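D-alanyl-D-alanine carboxypeptidase DacB2 (Mycobacterium tuberculosis H37Rv, PDB 4RYE) shows D,D-carboxypeptidase activity in vitro on synthetic pentapeptides and probably trims peptidoglycan stem peptides in cell wall biosynthesis. Local coordinates at residues P45-K50 / L100-D105; L52-A57 / Q93-L98. One frame throughout, in Å; residues are numbered along the deposited sequence.

Contact 1: residues P45-K50 / L100-D105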
loop_
_atom_site.group_PDB
_atom_site.type_symbol
_atom_site.label_atom_id
_atom_site.label_comp_id
_atom_site.label_asym_id
_atom_site.label_seq_id
_atom_site.Cartn_x
_atom_site.Cartn_y
_atom_site.Cartn_z
ATOM N N PRO A 45 -4.312 -8.748 3.073
ATOM C CA PRO A 45 -3.469 -7.596 2.747
ATOM C C PRO A 45 -3.432 -6.502 3.813
ATOM O O PRO A 45 -2.522 -5.670 3.775
ATOM C CB PRO A 45 -4.140 -7.045 1.492
ATOM C CG PRO A 45 -5.599 -7.344 1.699
ATOM C CD PRO A 45 -5.594 -8.720 2.341
ATOM N N ALA A 46 -4.386 -6.500 4.743
ATOM C CA ALA A 46 -4.560 -5.365 5.647
ATOM C C ALA A 46 -4.543 -4.060 4.846
ATOM O O ALA A 46 -5.034 -4.019 3.720
ATOM C CB ALA A 46 -3.484 -5.354 6.737
ATOM N N SER A 47 -3.950 -3.012 5.417
ATOM C CA SER A 47 -4.030 -1.665 4.843
ATOM C C SER A 47 -3.292 -1.481 3.515
ATOM O O SER A 47 -3.428 -0.437 2.883
ATOM C CB SER A 47 -3.540 -0.613 5.853
ATOM O OG SER A 47 -4.547 -0.271 6.789
ATOM N N THR A 48 -2.507 -2.462 3.080
ATOM C CA THR A 48 -1.924 -2.346 1.740
ATOM C C THR A 48 -3.020 -2.243 0.681
ATOM O O THR A 48 -2.822 -1.640 -0.375
ATOM C CB THR A 48 -0.976 -3.507 1.387
ATOM O OG1 THR A 48 -1.688 -4.755 1.442
ATOM C CG2 THR A 48 0.225 -3.522 2.326
ATOM N N ILE A 49 -4.184 -2.818 0.974
ATOM C CA ILE A 49 -5.310 -2.767 0.047
ATOM C C ILE A 49 -5.831 -1.337 -0.135
ATOM O O ILE A 49 -6.540 -1.053 -1.099
ATOM C CB ILE A 49 -6.457 -3.717 0.474
ATOM C CG1 ILE A 49 -7.193 -4.276 -0.749
ATOM C CG2 ILE A 49 -7.441 -3.009 1.392
ATOM C CD1 ILE A 49 -6.339 -5.146 -1.648
ATOM N N LYS A 50 -5.464 -0.426 0.768
ATOM C CA LYS A 50 -5.828 0.986 0.586
ATOM C C LYS A 50 -5.235 1.580 -0.693
ATOM O O LYS A 50 -5.755 2.554 -1.224
ATOM C CB LYS A 50 -5.412 1.833 1.800
ATOM C CG LYS A 50 -6.243 1.586 3.068
ATOM C CD LYS A 50 -5.720 2.463 4.204
ATOM C CE LYS A 50 -6.660 2.498 5.405
ATOM N NZ LYS A 50 -6.499 1.293 6.248
ATOM N N LEU A 100 -1.249 8.697 4.075
ATOM C CA LEU A 100 -0.202 9.129 5.016
ATOM C C LEU A 100 -0.344 8.515 6.410
ATOM O O LEU A 100 0.655 8.164 7.045
ATOM C CB LEU A 100 -0.149 10.659 5.134
ATOM C CG LEU A 100 0.766 11.399 4.151
ATOM C CD1 LEU A 100 0.385 11.090 2.712
ATOM C CD2 LEU A 100 0.710 12.896 4.392
ATOM N N VAL A 101 -1.575 8.396 6.897
ATOM C CA VAL A 101 -1.780 7.861 8.246
ATOM C C VAL A 101 -2.677 6.619 8.285
ATOM O O VAL A 101 -3.093 6.185 9.367
ATOM C CB VAL A 101 -2.308 8.933 9.236
ATOM C CG1 VAL A 101 -1.389 10.149 9.264
ATOM C CG2 VAL A 101 -3.731 9.341 8.887
ATOM N N SER A 102 -2.958 6.048 7.112
ATOM C CA SER A 102 -3.748 4.820 7.007
ATOM C C SER A 102 -5.118 4.957 7.676
ATOM O O SER A 102 -5.575 4.048 8.376
ATOM C CB SER A 102 -2.994 3.640 7.626
ATOM O OG SER A 102 -3.424 2.419 7.046
ATOM N N GLY A 103 -5.775 6.091 7.458
ATOM C CA GLY A 103 -7.023 6.384 8.145
ATOM C C GLY A 103 -8.154 5.510 7.644
ATOM O O GLY A 103 -8.508 5.577 6.472
ATOM N N ASN A 104 -8.724 4.688 8.523
ATOM C CA ASN A 104 -9.848 3.845 8.132
ATOM C C ASN A 104 -11.086 4.702 7.921
ATOM O O ASN A 104 -11.926 4.390 7.076
ATOM C CB ASN A 104 -10.108 2.761 9.183
ATOM C CG ASN A 104 -8.984 1.747 9.247
ATOM O OD1 ASN A 104 -8.461 1.334 8.215
ATOM N ND2 ASN A 104 -8.595 1.356 10.456
ATOM N N ASP A 105 -11.193 5.784 8.688
ATOM C CA ASP A 105 -12.289 6.734 8.514
ATOM C C ASP A 105 -12.170 7.428 7.158
ATOM O O ASP A 105 -13.173 7.705 6.505
ATOM C CB ASP A 105 -12.367 7.737 9.675
ATOM C CG ASP A 105 -11.044 8.447 9.948
ATOM O OD1 ASP A 105 -9.997 8.030 9.396
ATOM O OD2 ASP A 105 -11.056 9.425 10.736
#
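Ser47, Lys50 and Ser102 bring their polar ends together at NZ of Lys50. The bond from Lys50 NZ to Asn104 OD1 measures 2.8 Å; the C=O...N angle of 154° is fairly open, and the nitrogen is tilted 26° from the amide plane. Within its own segment Lys50 NZ also donates to Ser47 OG (2.6 Å), whereas the bond from Lys50 NZ to Ser102 OG is long and weak at 3.4 Å. Ser47 OG lies 2.9 Å from Ser102 OG. Lys50 runs extended as far as CE and then bends (chi4 80°), which turns NZ in among these oxygens, its side chain crossing that of Asn104 at about a right angle. Further out, Ser102 OG has its main partner in Lys208 NZ, Ser142 O accepts from Lys50 NZ, and Glu77 O takes the ND2 of Asn104, which fixes the amide's orientation. This is the SxxK and SxN pairing of penicillin-binding proteins: Ser47 is the inferred acyl-ester nucleophile, and Lys50 and Ser102 are active-site residues by similarity. The largely buried site, with Ser47 partly exposed, lies where helix 50-60 starts, beside the turn between helices 91-100 and 104-113, with strand 204-212 bringing Lys208 alongside.

Contact 2: residues L52-A57 / Q93-L98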
loop_
_atom_site.group_PDB
_atom_site.type_symbol
_atom_site.label_atom_id
_atom_site.label_comp_id
_atom_site.label_asym_id
_atom_site.label_seq_id
_atom_site.Cartn_x
_atom_site.Cartn_y
_atom_site.Cartn_z
ATOM N N LEU A 52 -5.214 0.025 -3.554
ATOM C CA LEU A 52 -6.240 -0.314 -4.529
ATOM C C LEU A 52 -7.443 0.630 -4.423
ATOM O O LEU A 52 -8.009 1.037 -5.432
ATOM C CB LEU A 52 -6.674 -1.765 -4.335
ATOM C CG LEU A 52 -7.608 -2.355 -5.386
ATOM C CD1 LEU A 52 -6.965 -2.236 -6.764
ATOM C CD2 LEU A 52 -7.925 -3.806 -5.042
ATOM N N LEU A 53 -7.834 0.990 -3.204
ATOM C CA LEU A 53 -8.902 1.982 -3.035
ATOM C C LEU A 53 -8.472 3.318 -3.639
ATOM O O LEU A 53 -9.254 3.978 -4.320
ATOM C CB LEU A 53 -9.245 2.164 -1.549
ATOM C CG LEU A 53 -10.207 3.315 -1.229
ATOM C CD1 LEU A 53 -11.550 3.110 -1.898
ATOM C CD2 LEU A 53 -10.371 3.447 0.284
ATOM N N ALA A 54 -7.225 3.716 -3.395
ATOM C CA ALA A 54 -6.705 4.968 -3.946
ATOM C C ALA A 54 -6.778 5.010 -5.477
ATOM O O ALA A 54 -7.123 6.042 -6.057
ATOM C CB ALA A 54 -5.261 5.232 -3.462
ATOM N N LEU A 55 -6.443 3.899 -6.129
ATOM C CA LEU A 55 -6.561 3.808 -7.590
ATOM C C LEU A 55 -7.985 4.069 -8.087
ATOM O O LEU A 55 -8.192 4.789 -9.063
ATOM C CB LEU A 55 -6.139 2.421 -8.071
ATOM C CG LEU A 55 -4.662 2.148 -8.307
ATOM C CD1 LEU A 55 -4.483 0.661 -8.598
ATOM C CD2 LEU A 55 -4.152 2.995 -9.461
ATOM N N VAL A 56 -8.970 3.461 -7.428
ATOM C CA VAL A 56 -10.362 3.665 -7.805
ATOM C C VAL A 56 -10.744 5.137 -7.603
ATOM O O VAL A 56 -11.356 5.760 -8.481
ATOM C CB VAL A 56 -11.304 2.760 -6.982
ATOM C CG1 VAL A 56 -12.766 3.149 -7.223
ATOM C CG2 VAL A 56 -11.072 1.294 -7.332
ATOM N N ALA A 57 -10.377 5.691 -6.448
ATOM C CA ALA A 57 -10.703 7.086 -6.135
ATOM C C ALA A 57 -10.101 8.043 -7.159
ATOM O O ALA A 57 -10.758 8.983 -7.600
ATOM C CB ALA A 57 -10.224 7.452 -4.727
ATOM N N GLN A 93 -8.009 15.627 0.452
ATOM C CA GLN A 93 -7.831 15.559 1.898
ATOM C C GLN A 93 -8.007 14.127 2.376
ATOM O O GLN A 93 -7.245 13.654 3.212
ATOM C CB GLN A 93 -8.819 16.485 2.617
ATOM C CG GLN A 93 -8.476 17.968 2.517
ATOM C CD GLN A 93 -9.636 18.883 2.876
ATOM O OE1 GLN A 93 -10.791 18.460 2.953
ATOM N NE2 GLN A 93 -9.327 20.150 3.104
ATOM N N LEU A 94 -9.010 13.436 1.841
ATOM C CA LEU A 94 -9.278 12.068 2.273
ATOM C C LEU A 94 -8.182 11.122 1.798
ATOM O O LEU A 94 -7.803 10.198 2.524
ATOM C CB LEU A 94 -10.672 11.599 1.824
ATOM C CG LEU A 94 -11.880 12.314 2.455
ATOM C CD1 LEU A 94 -13.209 11.859 1.833
ATOM C CD2 LEU A 94 -11.899 12.090 3.951
ATOM N N LEU A 95 -7.654 11.362 0.595
ATOM C CA LEU A 95 -6.568 10.536 0.062
ATOM C C LEU A 95 -5.269 10.718 0.857
ATOM O O LEU A 95 -4.521 9.756 1.058
ATOM C CB LEU A 95 -6.326 10.825 -1.427
ATOM C CG LEU A 95 -7.327 10.188 -2.385
ATOM C CD1 LEU A 95 -7.210 10.795 -3.778
ATOM C CD2 LEU A 95 -7.088 8.696 -2.439
ATOM N N ASP A 96 -5.008 11.942 1.310
ATOM C CA ASP A 96 -3.875 12.197 2.202
ATOM C C ASP A 96 -4.046 11.438 3.505
ATOM O O ASP A 96 -3.104 10.812 3.989
ATOM C CB ASP A 96 -3.733 13.695 2.517
ATOM C CG ASP A 96 -3.234 14.500 1.325
ATOM O OD1 ASP A 96 -2.610 13.908 0.422
ATOM O OD2 ASP A 96 -3.464 15.729 1.291
ATOM N N GLY A 97 -5.247 11.511 4.080
ATOM C CA GLY A 97 -5.553 10.782 5.301
ATOM C C GLY A 97 -5.399 9.287 5.083
ATOM O O GLY A 97 -4.812 8.577 5.919
ATOM N N LEU A 98 -5.898 8.815 3.942
ATOM C CA LEU A 98 -5.799 7.402 3.573
ATOM C C LEU A 98 -4.361 6.912 3.463
ATOM O O LEU A 98 -4.007 5.856 4.001
ATOM C CB LEU A 98 -6.494 7.161 2.229
ATOM C CG LEU A 98 -6.599 5.702 1.797
ATOM C CD1 LEU A 98 -7.640 5.005 2.655
ATOM C CD2 LEU A 98 -6.956 5.596 0.318
#
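Leu98 and Leu95 reach from helix 93-98 toward Leu53, Ala54 and Ala57 on helix 52-57. The segments run nearly antiparallel, at 167° between their N-to-C directions, yet their axes stay 10.9 Å apart, so it is mainly leucine branches that bridge the interval. At the Leu98 end two methyls do the touching. Leu98 CD1 comes to 3.9 Å from Leu53 CD2, and Leu98 CD2 lies 4.0 Å from that same methyl, which therefore meets both prongs of the fork. The two side chains meet at an oblique angle. Leu98 CD2 also touches Ala54 CB, at 4.2 Å, and thus ties the leucine pair to the alanine side of helix 52-57.

At the Leu95 end the contact depends on one methyl. With CG beside the backbone N (chi1 -78°), CD2 of Leu95 is carried inward to Ala54, 4.0 Å from both its CA and its CB. The same Leu95 CD2 lies 4.1 Å from Ala57 CB, about one helical turn further along. The short alanine side chains let this branch approach the backbone of helix 52-57. By these distances the two ends are packed about equally tightly, and neither is open to solvent: all five touching residues are buried, Leu63 and Ile174 pack on Leu95, and Phe171 packs on Ala54. Ala107 of helix 104-113 covers both Leu53 and Leu98.

The segments meet through apolar side chains alone, without a hydrogen bond between them. The evidence thus points to close fitting of methyl groups within the largely helical part of the fold, a hydrocarbon surface that holds the two helices together by shape and burial.

In the fold
Both contacts are largely buried and draw on the same elements. Contact 1 takes in the start of helix 50-60 and the turn after helix 91-100, while contact 2 pairs the bodies of those two helices. Their centres are about 9 Å apart, and they join directly: Gly103 N makes a probable hydrogen bond to Gly97 O at 3.1 Å, and Lys50 CD packs on Leu98 CD1 at 3.5 Å. The chemistry divides accordingly. Contact 1, its centre about 7 Å from the centre of the chain and beside strand 204-212, is polar and holds the residues assigned to the active site; contact 2, its centre about 11 Å from that of the chain and surrounded largely by helices, is wholly hydrocarbon.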